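Local coordinates for L-amino acid deaminase (Proteus vulgaris, PDB 5I39), which probably catalyses the FAD-dependent oxidative deamination of L-amino acids, as a membrane-bound flavoprotein oxidoreductase, at residues V40-A45 and M51-L56; G46-M51 and P381-L386; V188-M193 and W375-S380. All blocks are in the same frame, centred on the assembly; numbering follows the deposited sequence.

Contact 1: residues V40-A45 and M51-L56; sequences VVVVGA and MTAINL. With FAD (flavin-adenine dinucleotide), chain B.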
loop_
_atom_site.group_PDB
_atom_site.type_symbol
_atom_site.label_atom_id
_atom_site.label_comp_id
_atom_site.label_asym_id
_atom_site.label_seq_id
_atom_site.Cartn_x
_atom_site.Cartn_y
_atom_site.Cartn_z
ATOM N N VAL A 40 -1.899 20.525 -11.408
ATOM C CA VAL A 40 -2.251 19.111 -11.557
ATOM C C VAL A 40 -3.493 18.836 -10.721
ATOM O O VAL A 40 -3.583 19.290 -9.579
ATOM C CB VAL A 40 -1.126 18.161 -11.079
ATOM C CG1 VAL A 40 -1.473 16.708 -11.398
ATOM C CG2 VAL A 40 0.210 18.532 -11.705
ATOM N N VAL A 41 -4.441 18.095 -11.293
ATOM C CA VAL A 41 -5.575 17.569 -10.536
ATOM C C VAL A 41 -5.399 16.061 -10.396
ATOM O O VAL A 41 -5.178 15.356 -11.380
ATOM C CB VAL A 41 -6.926 17.922 -11.184
ATOM C CG1 VAL A 41 -8.084 17.284 -10.422
ATOM C CG2 VAL A 41 -7.094 19.436 -11.219
ATOM N N VAL A 42 -5.491 15.586 -9.157
ATOM C CA VAL A 42 -5.360 14.173 -8.833
ATOM C C VAL A 42 -6.744 13.646 -8.469
ATOM O O VAL A 42 -7.439 14.234 -7.645
ATOM C CB VAL A 42 -4.387 13.983 -7.653
ATOM C CG1 VAL A 42 -4.309 12.524 -7.217
ATOM C CG2 VAL A 42 -2.999 14.500 -8.004
ATOM N N VAL A 43 -7.131 12.546 -9.107
ATOM C CA VAL A 43 -8.384 11.862 -8.802
ATOM C C VAL A 43 -8.093 10.765 -7.780
ATOM O O VAL A 43 -7.463 9.754 -8.109
ATOM C CB VAL A 43 -9.012 11.260 -10.075
ATOM C CG1 VAL A 43 -10.310 10.531 -9.752
ATOM C CG2 VAL A 43 -9.258 12.349 -11.112
ATOM N N GLY A 44 -8.549 10.981 -6.546
ATOM C CA GLY A 44 -8.437 9.997 -5.467
ATOM C C GLY A 44 -7.472 10.412 -4.367
ATOM O O GLY A 44 -6.316 10.755 -4.640
ATOM N N ALA A 45 -7.955 10.374 -3.122
ATOM C CA ALA A 45 -7.142 10.661 -1.933
ATOM C C ALA A 45 -6.871 9.396 -1.110
ATOM O O ALA A 45 -7.033 9.380 0.115
ATOM C CB ALA A 45 -7.798 11.733 -1.077
HETATM N N MSE A 51 0.489 10.512 -2.165
HETATM C CA MSE A 51 1.947 10.474 -2.316
HETATM C C MSE A 51 2.362 11.126 -3.616
HETATM O O MSE A 51 3.371 11.838 -3.662
HETATM C CB MSE A 51 2.477 9.045 -2.206
HETATM C CG MSE A 51 2.255 8.437 -0.814
HETATM SE SE MSE A 51 3.084 9.437 0.653
HETATM C CE MSE A 51 4.939 9.040 0.142
ATOM N N THR A 52 1.591 10.915 -4.682
ATOM C CA THR A 52 1.885 11.573 -5.956
ATOM C C THR A 52 1.752 13.093 -5.825
ATOM O O THR A 52 2.605 13.828 -6.316
ATOM C CB THR A 52 1.010 11.030 -7.100
ATOM O OG1 THR A 52 1.154 9.607 -7.178
ATOM C CG2 THR A 52 1.446 11.609 -8.428
ATOM N N ALA A 53 0.698 13.552 -5.159
ATOM C CA ALA A 53 0.500 14.984 -4.916
ATOM C C ALA A 53 1.672 15.612 -4.164
ATOM O O ALA A 53 2.153 16.680 -4.538
ATOM C CB ALA A 53 -0.796 15.217 -4.159
ATOM N N ILE A 54 2.141 14.939 -3.119
ATOM C CA ILE A 54 3.302 15.418 -2.368
ATOM C C ILE A 54 4.523 15.568 -3.282
ATOM O O ILE A 54 5.224 16.582 -3.240
ATOM C CB ILE A 54 3.629 14.469 -1.198
ATOM C CG1 ILE A 54 2.559 14.593 -0.106
ATOM C CG2 ILE A 54 5.004 14.765 -0.605
ATOM C CD1 ILE A 54 2.519 13.426 0.860
ATOM N N ASN A 55 4.771 14.547 -4.095
ATOM C CA ASN A 55 5.904 14.566 -5.009
ATOM C C ASN A 55 5.822 15.739 -5.996
ATOM O O ASN A 55 6.818 16.414 -6.255
ATOM C CB ASN A 55 5.983 13.228 -5.741
ATOM C CG ASN A 55 7.276 13.055 -6.512
ATOM O OD1 ASN A 55 7.419 13.573 -7.612
ATOM N ND2 ASN A 55 8.218 12.314 -5.943
ATOM N N LEU A 56 4.626 15.991 -6.517
ATOM C CA LEU A 56 4.421 17.094 -7.456
ATOM C C LEU A 56 4.599 18.475 -6.824
ATOM O O LEU A 56 5.187 19.361 -7.445
ATOM C CB LEU A 56 3.044 16.971 -8.095
ATOM C CG LEU A 56 2.912 15.778 -9.043
ATOM C CD1 LEU A 56 1.446 15.460 -9.278
ATOM C CD2 LEU A 56 3.618 16.029 -10.369
HETATM P PA FAD B . -7.502 3.712 -2.431
HETATM O O1A FAD B . -8.714 2.778 -2.519
HETATM O O2A FAD B . -6.904 3.829 -1.042
HETATM O O5B FAD B . -7.867 5.196 -2.868
HETATM C C5B FAD B . -8.505 5.507 -4.099
HETATM C C4B FAD B . -9.432 6.668 -3.795
HETATM O O4B FAD B . -9.991 7.150 -5.035
HETATM C C3B FAD B . -10.607 6.248 -2.911
HETATM O O3B FAD B . -10.575 6.979 -1.686
HETATM C C2B FAD B . -11.825 6.551 -3.797
HETATM O O2B FAD B . -12.982 6.979 -3.054
HETATM C C1B FAD B . -11.292 7.612 -4.743
HETATM N N9A FAD B . -11.990 7.728 -6.028
HETATM C C8A FAD B . -12.264 6.753 -6.871
HETATM N N7A FAD B . -12.863 7.210 -7.991
HETATM C C5A FAD B . -12.961 8.521 -7.813
HETATM C C6A FAD B . -13.497 9.636 -8.588
HETATM N N6A FAD B . -14.061 9.421 -9.793
HETATM N N1A FAD B . -13.410 10.880 -8.077
HETATM C C2A FAD B . -12.832 11.112 -6.891
HETATM N N3A FAD B . -12.339 10.143 -6.111
HETATM C C4A FAD B . -12.380 8.874 -6.535
HETATM N N1 FAD B . -0.308 -3.074 0.493
HETATM C C2 FAD B . 0.866 -3.205 1.119
HETATM O O2 FAD B . 1.841 -2.581 0.663
HETATM N N3 FAD B . 0.990 -3.999 2.211
HETATM C C4 FAD B . -0.006 -4.722 2.734
HETATM O O4 FAD B . 0.162 -5.402 3.736
HETATM C C4X FAD B . -1.327 -4.653 2.093
HETATM N N5 FAD B . -2.398 -5.385 2.503
HETATM C C5X FAD B . -3.609 -5.141 1.991
HETATM C C6 FAD B . -4.757 -5.715 2.540
HETATM C C7 FAD B . -6.030 -5.424 2.059
HETATM C C7M FAD B . -7.258 -6.021 2.709
HETATM C C8 FAD B . -6.182 -4.500 0.926
HETATM C C8M FAD B . -7.540 -4.121 0.387
HETATM C C9 FAD B . -5.034 -3.942 0.360
HETATM C C9A FAD B . -3.761 -4.228 0.842
HETATM N N10 FAD B . -2.611 -3.668 0.272
HETATM C C10 FAD B . -1.386 -3.751 0.928
HETATM C "C1'" FAD B . -2.690 -2.832 -0.909
HETATM C "C2'" FAD B . -2.819 -1.378 -0.620
HETATM O "O2'" FAD B . -3.720 -1.202 0.468
HETATM C "C3'" FAD B . -3.332 -0.712 -1.893
HETATM O "O3'" FAD B . -2.538 -1.098 -3.047
HETATM C "C4'" FAD B . -3.319 0.797 -1.822
HETATM O "O4'" FAD B . -3.970 1.241 -0.617
HETATM C "C5'" FAD B . -4.032 1.370 -3.033
HETATM O "O5'" FAD B . -4.032 2.789 -2.869
HETATM P P FAD B . -4.930 3.687 -3.874
HETATM O O1P FAD B . -4.680 5.119 -3.507
HETATM O O2P FAD B . -4.716 3.215 -5.296
HETATM O O3P FAD B . -6.445 3.209 -3.537
#
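In the Rossmann-type beta-alpha-beta unit of strand 40-43, helix 47-58 and strand 63-66, Val-40 and Leu-56 join the first strand to the helix that follows it. Their side chains cross at about a right angle, and CD1 of Leu-56 rests against both branches of the valine, 3.8 Å from Val-40 CG1 and 4.1 Å from Val-40 CG2. Leucine reaches across because its CG stands opposite its own carbonyl carbon (chi1 -69°), with one methyl turned to the strand. A turn earlier the backbones draw closer, to 7.1 Å between the CA atoms of Val-42 and Ala-53, and the short side chain of alanine fits: its CB lies 4.5 Å from Val-42 CG2. Val-63, on the neighbouring strand, packs against Val-42, Ala-53 and Leu-56. Alternation along the strand turns Val-41 away from the helix, and beyond it CG1 of Val-43 comes within 3.5 Å of C6A of the FAD adenine. Gly-44, with no side chain and a positive phi, lets the ribose O4B approach its CA to 3.3 Å. Ala-45 N bonds to Glu-67, whose other carboxylate oxygen binds FAD. Strand, glycine turn and helix begin the beta-alpha-beta dinucleotide-binding motif of Rossmann-type FAD proteins.

Contact 2: residues G46-M51 and P381-L386; sequences GILGIM and PVSAEL. With FAD (flavin-adenine dinucleotide), chain B.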
loop_
_atom_site.group_PDB
_atom_site.type_symbol
_atom_site.label_atom_id
_atom_site.label_comp_id
_atom_site.label_asym_id
_atom_site.label_seq_id
_atom_site.Cartn_x
_atom_site.Cartn_y
_atom_site.Cartn_z
ATOM N N GLY A 46 -6.460 8.335 -1.796
ATOM C CA GLY A 46 -5.789 7.209 -1.150
ATOM C C GLY A 46 -4.294 7.470 -1.133
ATOM O O GLY A 46 -3.828 8.562 -1.480
ATOM N N ILE A 47 -3.527 6.455 -0.760
ATOM C CA ILE A 47 -2.084 6.618 -0.642
ATOM C C ILE A 47 -1.440 7.014 -1.973
ATOM O O ILE A 47 -0.509 7.801 -1.988
ATOM C CB ILE A 47 -1.411 5.357 -0.040
ATOM C CG1 ILE A 47 0.016 5.651 0.444
ATOM C CG2 ILE A 47 -1.417 4.187 -1.016
ATOM C CD1 ILE A 47 0.094 6.541 1.669
ATOM N N LEU A 48 -1.926 6.477 -3.085
ATOM C CA LEU A 48 -1.270 6.753 -4.356
ATOM C C LEU A 48 -1.502 8.194 -4.799
ATOM O O LEU A 48 -0.558 8.873 -5.209
ATOM C CB LEU A 48 -1.671 5.730 -5.417
ATOM C CG LEU A 48 -1.214 4.295 -5.099
ATOM C CD1 LEU A 48 -1.552 3.370 -6.255
ATOM C CD2 LEU A 48 0.273 4.187 -4.787
ATOM N N GLY A 49 -2.726 8.692 -4.666
ATOM C CA GLY A 49 -3.005 10.093 -4.993
ATOM C C GLY A 49 -2.291 11.059 -4.060
ATOM O O GLY A 49 -1.716 12.056 -4.507
ATOM N N ILE A 50 -2.319 10.757 -2.763
ATOM C CA ILE A 50 -1.662 11.599 -1.767
ATOM C C ILE A 50 -0.150 11.668 -1.993
ATOM O O ILE A 50 0.431 12.759 -2.004
ATOM C CB ILE A 50 -1.964 11.105 -0.338
ATOM C CG1 ILE A 50 -3.437 11.359 0.012
ATOM C CG2 ILE A 50 -1.077 11.803 0.691
ATOM C CD1 ILE A 50 -3.938 10.547 1.186
HETATM N N MSE A 51 0.489 10.512 -2.165
HETATM C CA MSE A 51 1.947 10.474 -2.316
HETATM C C MSE A 51 2.362 11.126 -3.616
HETATM O O MSE A 51 3.371 11.838 -3.662
HETATM C CB MSE A 51 2.477 9.045 -2.206
HETATM C CG MSE A 51 2.255 8.437 -0.814
HETATM SE SE MSE A 51 3.084 9.437 0.653
HETATM C CE MSE A 51 4.939 9.040 0.142
ATOM N N PRO A 381 5.894 5.465 -2.227
ATOM C CA PRO A 381 6.895 6.539 -2.357
ATOM C C PRO A 381 7.591 6.550 -3.716
ATOM O O PRO A 381 7.971 7.608 -4.214
ATOM C CB PRO A 381 7.901 6.217 -1.244
ATOM C CG PRO A 381 7.136 5.384 -0.274
ATOM C CD PRO A 381 6.253 4.541 -1.139
ATOM N N VAL A 382 7.759 5.374 -4.307
ATOM C CA VAL A 382 8.431 5.251 -5.594
ATOM C C VAL A 382 7.441 5.375 -6.750
ATOM O O VAL A 382 7.740 6.047 -7.736
ATOM C CB VAL A 382 9.240 3.943 -5.690
ATOM C CG1 VAL A 382 10.016 3.894 -7.001
ATOM C CG2 VAL A 382 10.211 3.822 -4.525
ATOM N N SER A 383 6.275 4.739 -6.652
ATOM C CA SER A 383 5.287 4.892 -7.726
ATOM C C SER A 383 4.813 6.344 -7.838
ATOM O O SER A 383 4.509 6.794 -8.933
ATOM C CB SER A 383 4.123 3.913 -7.609
ATOM O OG SER A 383 3.377 4.127 -6.443
ATOM N N ALA A 384 4.800 7.085 -6.729
ATOM C CA ALA A 384 4.512 8.524 -6.774
ATOM C C ALA A 384 5.526 9.269 -7.639
ATOM O O ALA A 384 5.155 10.071 -8.498
ATOM C CB ALA A 384 4.514 9.106 -5.374
ATOM N N GLU A 385 6.808 9.010 -7.399
ATOM C CA GLU A 385 7.862 9.641 -8.188
ATOM C C GLU A 385 7.764 9.256 -9.663
ATOM O O GLU A 385 7.868 10.117 -10.540
ATOM C CB GLU A 385 9.245 9.295 -7.654
ATOM C CG GLU A 385 10.356 10.017 -8.406
ATOM C CD GLU A 385 11.747 9.727 -7.893
ATOM O OE1 GLU A 385 11.892 8.956 -6.932
ATOM O OE2 GLU A 385 12.705 10.271 -8.471
ATOM N N LEU A 386 7.589 7.963 -9.931
ATOM C CA LEU A 386 7.478 7.488 -11.308
ATOM C C LEU A 386 6.279 8.106 -12.027
ATOM O O LEU A 386 6.389 8.488 -13.190
ATOM C CB LEU A 386 7.406 5.961 -11.364
ATOM C CG LEU A 386 7.330 5.360 -12.777
ATOM C CD1 LEU A 386 8.503 5.777 -13.665
ATOM C CD2 LEU A 386 7.248 3.848 -12.677
HETATM P PA FAD B . -7.502 3.712 -2.431
HETATM O O1A FAD B . -8.714 2.778 -2.519
HETATM O O2A FAD B . -6.904 3.829 -1.042
HETATM O O5B FAD B . -7.867 5.196 -2.868
HETATM C C5B FAD B . -8.505 5.507 -4.099
HETATM C C4B FAD B . -9.432 6.668 -3.795
HETATM O O4B FAD B . -9.991 7.150 -5.035
HETATM C C3B FAD B . -10.607 6.248 -2.911
HETATM O O3B FAD B . -10.575 6.979 -1.686
HETATM C C2B FAD B . -11.825 6.551 -3.797
HETATM O O2B FAD B . -12.982 6.979 -3.054
HETATM C C1B FAD B . -11.292 7.612 -4.743
HETATM N N9A FAD B . -11.990 7.728 -6.028
HETATM C C8A FAD B . -12.264 6.753 -6.871
HETATM N N7A FAD B . -12.863 7.210 -7.991
HETATM C C5A FAD B . -12.961 8.521 -7.813
HETATM C C6A FAD B . -13.497 9.636 -8.588
HETATM N N6A FAD B . -14.061 9.421 -9.793
HETATM N N1A FAD B . -13.410 10.880 -8.077
HETATM C C2A FAD B . -12.832 11.112 -6.891
HETATM N N3A FAD B . -12.339 10.143 -6.111
HETATM C C4A FAD B . -12.380 8.874 -6.535
HETATM N N1 FAD B . -0.308 -3.074 0.493
HETATM C C2 FAD B . 0.866 -3.205 1.119
HETATM O O2 FAD B . 1.841 -2.581 0.663
HETATM N N3 FAD B . 0.990 -3.999 2.211
HETATM C C4 FAD B . -0.006 -4.722 2.734
HETATM O O4 FAD B . 0.162 -5.402 3.736
HETATM C C4X FAD B . -1.327 -4.653 2.093
HETATM N N5 FAD B . -2.398 -5.385 2.503
HETATM C C5X FAD B . -3.609 -5.141 1.991
HETATM C C6 FAD B . -4.757 -5.715 2.540
HETATM C C7 FAD B . -6.030 -5.424 2.059
HETATM C C7M FAD B . -7.258 -6.021 2.709
HETATM C C8 FAD B . -6.182 -4.500 0.926
HETATM C C8M FAD B . -7.540 -4.121 0.387
HETATM C C9 FAD B . -5.034 -3.942 0.360
HETATM C C9A FAD B . -3.761 -4.228 0.842
HETATM N N10 FAD B . -2.611 -3.668 0.272
HETATM C C10 FAD B . -1.386 -3.751 0.928
HETATM C "C1'" FAD B . -2.690 -2.832 -0.909
HETATM C "C2'" FAD B . -2.819 -1.378 -0.620
HETATM O "O2'" FAD B . -3.720 -1.202 0.468
HETATM C "C3'" FAD B . -3.332 -0.712 -1.893
HETATM O "O3'" FAD B . -2.538 -1.098 -3.047
HETATM C "C4'" FAD B . -3.319 0.797 -1.822
HETATM O "O4'" FAD B . -3.970 1.241 -0.617
HETATM C "C5'" FAD B . -4.032 1.370 -3.033
HETATM O "O5'" FAD B . -4.032 2.789 -2.869
HETATM P P FAD B . -4.930 3.687 -3.874
HETATM O O1P FAD B . -4.680 5.119 -3.507
HETATM O O2P FAD B . -4.716 3.215 -5.296
HETATM O O3P FAD B . -6.445 3.209 -3.537
HETATM O O HOH W 1 2.062 6.877 -5.504
#
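Leu-48 carries its CG beside the backbone N (chi1 -64°) and extends CD1 anti to CA, so that its two methyls fork between helix and cofactor: CD2 touches Ser-383 OG at 3.5 Å, while CD1 meets the FAD phosphate oxygen O2P at 3.3 Å. Ser-383 holds its hydroxyl between its own backbone N and carbonyl carbon, and from there OG hydrogen-bonds a water, which donates a weak bond to Leu-48 O; that carbonyl is further engaged by Thr-52 OG1. The short axes of helices 47-51 and 381-386 pass 8.8 Å apart at 58°. Ala-384 packs its methyl onto the backbone of the other helix, 3.4 Å from Met-51 O, and Ala-384 CB meets Met-51 CB at 3.8 Å. Met-51, a selenomethionine deposited in two conformers, folds its chain in one of them to bring CE toward Pro-381, a placement that is less certain. On the cofactor side Leu-48 N donates to FAD O1P at 3.1 Å, N-H...O 160°. Gly-46, lacking a side chain, sets its CA 3.3 Å from the same O1P. The phosphate charge is therefore met here by a backbone amide at a helix N-terminus, where the helix dipole probably adds stabilisation.

Contact 3: residues V188-M193 and W375-S380; sequences VATFVM and WGMTES. With FAD (flavin-adenine dinucleotide), chain B.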
loop_
_atom_site.group_PDB
_atom_site.type_symbol
_atom_site.label_atom_id
_atom_site.label_comp_id
_atom_site.label_asym_id
_atom_site.label_seq_id
_atom_site.Cartn_x
_atom_site.Cartn_y
_atom_site.Cartn_z
ATOM N N VAL A 188 -3.530 4.705 10.991
ATOM C CA VAL A 188 -2.693 5.903 11.102
ATOM C C VAL A 188 -1.989 6.336 9.811
ATOM O O VAL A 188 -2.048 7.510 9.461
ATOM C CB VAL A 188 -1.620 5.728 12.206
ATOM C CG1 VAL A 188 -0.774 6.988 12.352
ATOM C CG2 VAL A 188 -2.265 5.384 13.539
ATOM N N ALA A 189 -1.301 5.419 9.131
ATOM C CA ALA A 189 -0.274 5.808 8.151
ATOM C C ALA A 189 -0.752 6.782 7.074
ATOM O O ALA A 189 -0.153 7.838 6.883
ATOM C CB ALA A 189 0.344 4.576 7.513
ATOM N N THR A 190 -1.820 6.435 6.369
ATOM C CA THR A 190 -2.266 7.278 5.256
ATOM C C THR A 190 -2.854 8.594 5.761
ATOM O O THR A 190 -2.765 9.615 5.083
ATOM C CB THR A 190 -3.250 6.534 4.348
ATOM O OG1 THR A 190 -2.642 5.305 3.947
ATOM C CG2 THR A 190 -3.585 7.351 3.102
ATOM N N PHE A 191 -3.426 8.572 6.960
ATOM C CA PHE A 191 -3.984 9.783 7.567
ATOM C C PHE A 191 -2.880 10.783 7.896
ATOM O O PHE A 191 -3.026 11.975 7.633
ATOM C CB PHE A 191 -4.824 9.427 8.794
ATOM C CG PHE A 191 -5.950 8.483 8.472
ATOM C CD1 PHE A 191 -7.116 8.946 7.867
ATOM C CD2 PHE A 191 -5.821 7.120 8.714
ATOM C CE1 PHE A 191 -8.140 8.070 7.538
ATOM C CE2 PHE A 191 -6.837 6.241 8.384
ATOM C CZ PHE A 191 -8.000 6.716 7.801
ATOM N N VAL A 192 -1.769 10.298 8.441
ATOM C CA VAL A 192 -0.604 11.156 8.664
ATOM C C VAL A 192 -0.103 11.733 7.332
ATOM O O VAL A 192 0.208 12.919 7.244
ATOM C CB VAL A 192 0.505 10.398 9.427
ATOM C CG1 VAL A 192 1.817 11.174 9.441
ATOM C CG2 VAL A 192 0.052 10.133 10.859
HETATM N N MSE A 193 -0.054 10.907 6.291
HETATM C CA MSE A 193 0.412 11.386 4.983
HETATM C C MSE A 193 -0.526 12.423 4.404
HETATM O O MSE A 193 -0.068 13.392 3.801
HETATM C CB MSE A 193 0.614 10.251 3.981
HETATM C CG MSE A 193 1.663 9.205 4.366
HETATM SE SE MSE A 193 3.340 9.964 5.066
HETATM C CE MSE A 193 3.791 11.256 3.660
ATOM N N TRP A 375 0.034 -3.870 -3.574
ATOM C CA TRP A 375 1.142 -3.501 -2.692
ATOM C C TRP A 375 1.371 -1.984 -2.693
ATOM O O TRP A 375 2.498 -1.516 -2.522
ATOM C CB TRP A 375 2.414 -4.226 -3.134
ATOM C CG TRP A 375 2.377 -5.695 -2.914
ATOM C CD1 TRP A 375 2.216 -6.664 -3.857
ATOM C CD2 TRP A 375 2.519 -6.370 -1.665
ATOM N NE1 TRP A 375 2.247 -7.905 -3.272
ATOM C CE2 TRP A 375 2.423 -7.752 -1.923
ATOM C CE3 TRP A 375 2.709 -5.940 -0.346
ATOM C CZ2 TRP A 375 2.523 -8.714 -0.912
ATOM C CZ3 TRP A 375 2.805 -6.894 0.662
ATOM C CH2 TRP A 375 2.707 -8.263 0.373
ATOM N N GLY A 376 0.298 -1.219 -2.859
ATOM C CA GLY A 376 0.404 0.223 -3.020
ATOM C C GLY A 376 0.965 0.956 -1.822
ATOM O O GLY A 376 1.620 1.972 -1.991
HETATM N N MSE A 377 0.724 0.469 -0.611
HETATM C CA MSE A 377 1.301 1.134 0.557
HETATM C C MSE A 377 2.811 1.092 0.459
HETATM O O MSE A 377 3.479 2.126 0.556
HETATM C CB MSE A 377 0.837 0.526 1.877
HETATM C CG MSE A 377 -0.650 0.711 2.169
HETATM SE SE MSE A 377 -1.189 2.595 2.322
HETATM C CE MSE A 377 0.017 3.143 3.773
ATOM N N THR A 378 3.347 -0.109 0.244
ATOM C CA THR A 378 4.786 -0.332 0.110
ATOM C C THR A 378 5.405 0.466 -1.036
ATOM O O THR A 378 6.463 1.080 -0.883
ATOM C CB THR A 378 5.057 -1.830 -0.140
ATOM O OG1 THR A 378 4.563 -2.593 0.960
ATOM C CG2 THR A 378 6.549 -2.121 -0.295
ATOM N N GLU A 379 4.745 0.410 -2.190
ATOM C CA GLU A 379 5.279 0.973 -3.424
ATOM C C GLU A 379 5.154 2.484 -3.515
ATOM O O GLU A 379 5.923 3.115 -4.244
ATOM C CB GLU A 379 4.545 0.360 -4.612
ATOM C CG GLU A 379 4.763 -1.136 -4.755
ATOM C CD GLU A 379 3.761 -1.818 -5.665
ATOM O OE1 GLU A 379 2.776 -1.179 -6.089
ATOM O OE2 GLU A 379 3.960 -3.019 -5.948
ATOM N N SER A 380 4.193 3.057 -2.789
ATOM C CA SER A 380 3.753 4.439 -3.000
ATOM C C SER A 380 4.853 5.506 -3.086
ATOM O O SER A 380 4.753 6.373 -3.937
ATOM C CB SER A 380 2.686 4.852 -1.978
ATOM O OG SER A 380 3.146 4.748 -0.643
HETATM P PA FAD B . -7.502 3.712 -2.431
HETATM O O1A FAD B . -8.714 2.778 -2.519
HETATM O O2A FAD B . -6.904 3.829 -1.042
HETATM O O5B FAD B . -7.867 5.196 -2.868
HETATM C C5B FAD B . -8.505 5.507 -4.099
HETATM C C4B FAD B . -9.432 6.668 -3.795
HETATM O O4B FAD B . -9.991 7.150 -5.035
HETATM C C3B FAD B . -10.607 6.248 -2.911
HETATM O O3B FAD B . -10.575 6.979 -1.686
HETATM C C2B FAD B . -11.825 6.551 -3.797
HETATM O O2B FAD B . -12.982 6.979 -3.054
HETATM C C1B FAD B . -11.292 7.612 -4.743
HETATM N N9A FAD B . -11.990 7.728 -6.028
HETATM C C8A FAD B . -12.264 6.753 -6.871
HETATM N N7A FAD B . -12.863 7.210 -7.991
HETATM C C5A FAD B . -12.961 8.521 -7.813
HETATM C C6A FAD B . -13.497 9.636 -8.588
HETATM N N6A FAD B . -14.061 9.421 -9.793
HETATM N N1A FAD B . -13.410 10.880 -8.077
HETATM C C2A FAD B . -12.832 11.112 -6.891
HETATM N N3A FAD B . -12.339 10.143 -6.111
HETATM C C4A FAD B . -12.380 8.874 -6.535
HETATM N N1 FAD B . -0.308 -3.074 0.493
HETATM C C2 FAD B . 0.866 -3.205 1.119
HETATM O O2 FAD B . 1.841 -2.581 0.663
HETATM N N3 FAD B . 0.990 -3.999 2.211
HETATM C C4 FAD B . -0.006 -4.722 2.734
HETATM O O4 FAD B . 0.162 -5.402 3.736
HETATM C C4X FAD B . -1.327 -4.653 2.093
HETATM N N5 FAD B . -2.398 -5.385 2.503
HETATM C C5X FAD B . -3.609 -5.141 1.991
HETATM C C6 FAD B . -4.757 -5.715 2.540
HETATM C C7 FAD B . -6.030 -5.424 2.059
HETATM C C7M FAD B . -7.258 -6.021 2.709
HETATM C C8 FAD B . -6.182 -4.500 0.926
HETATM C C8M FAD B . -7.540 -4.121 0.387
HETATM C C9 FAD B . -5.034 -3.942 0.360
HETATM C C9A FAD B . -3.761 -4.228 0.842
HETATM N N10 FAD B . -2.611 -3.668 0.272
HETATM C C10 FAD B . -1.386 -3.751 0.928
HETATM C "C1'" FAD B . -2.690 -2.832 -0.909
HETATM C "C2'" FAD B . -2.819 -1.378 -0.620
HETATM O "O2'" FAD B . -3.720 -1.202 0.468
HETATM C "C3'" FAD B . -3.332 -0.712 -1.893
HETATM O "O3'" FAD B . -2.538 -1.098 -3.047
HETATM C "C4'" FAD B . -3.319 0.797 -1.822
HETATM O "O4'" FAD B . -3.970 1.241 -0.617
HETATM C "C5'" FAD B . -4.032 1.370 -3.033
HETATM O "O5'" FAD B . -4.032 2.789 -2.869
HETATM P P FAD B . -4.930 3.687 -3.874
HETATM O O1P FAD B . -4.680 5.119 -3.507
HETATM O O2P FAD B . -4.716 3.215 -5.296
HETATM O O3P FAD B . -6.445 3.209 -3.537
#
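The two helix starts approach to 8.5 Å between the CA atoms of Thr-190 and Met-377, a distance bridged by the long side chain of Met-377. This selenomethionine bends at chi2 (-62°) and chi3 (-58°), which lays its tip across Thr-190 at a slant. Its CE lies 3.4 Å from Thr-190 OG1 and 4.0 Å from Ala-189 CB, a soft apolar end against a methyl and a hydroxyl whose bond goes to Ser-76 O. Met-377 CB, at the root of that chain, lies 3.5 Å from FAD O2. In this DAO-type FAD oxidoreductase the helix beginning at Gly-376 points its N-terminus at the pyrimidine end of the isoalloxazine. Thr-378 grips O2 twice, through its backbone N at 2.9 Å and through OG1 at 2.7 Å; this polar double hold probably helps the flavin carry negative charge near N1 when reduced. Gly-376 N donates to FAD O3' at 2.8 Å, and having no side chain it lets the ribityl chain lie close. Trp-375, at the N-cap position, brings CE3 and CZ3 beside the flavin pyrimidine. One turn on from Met-377, Ser-380 OG donates to Met-377 O, its approach tilted 32° from the carbonyl plane.

FAD runs past all three contacts: contact 1 meets its adenosine end, contact 2 its diphosphate and contact 3 its ribityl chain and flavin. Contacts 1 and 2 lie with centres 7 Å apart on helix 47-58 and share Met-51; Val-42 CG1 packs 3.5 Å from Gly-49 CA, so strand and glycine-rich helix start fit snugly. Helix 376-392 connects contact 2 with contact 3, whose centres are 9 Å apart, and Ile-47 CB meets Met-377 SE at 3.6 Å. Contacts 1 and 3, 13 Å apart between centres, still touch where Ile-54 CD1 lies 3.8 Å from Met-193 CE. Residues far apart in sequence thus converge on one cofactor pocket.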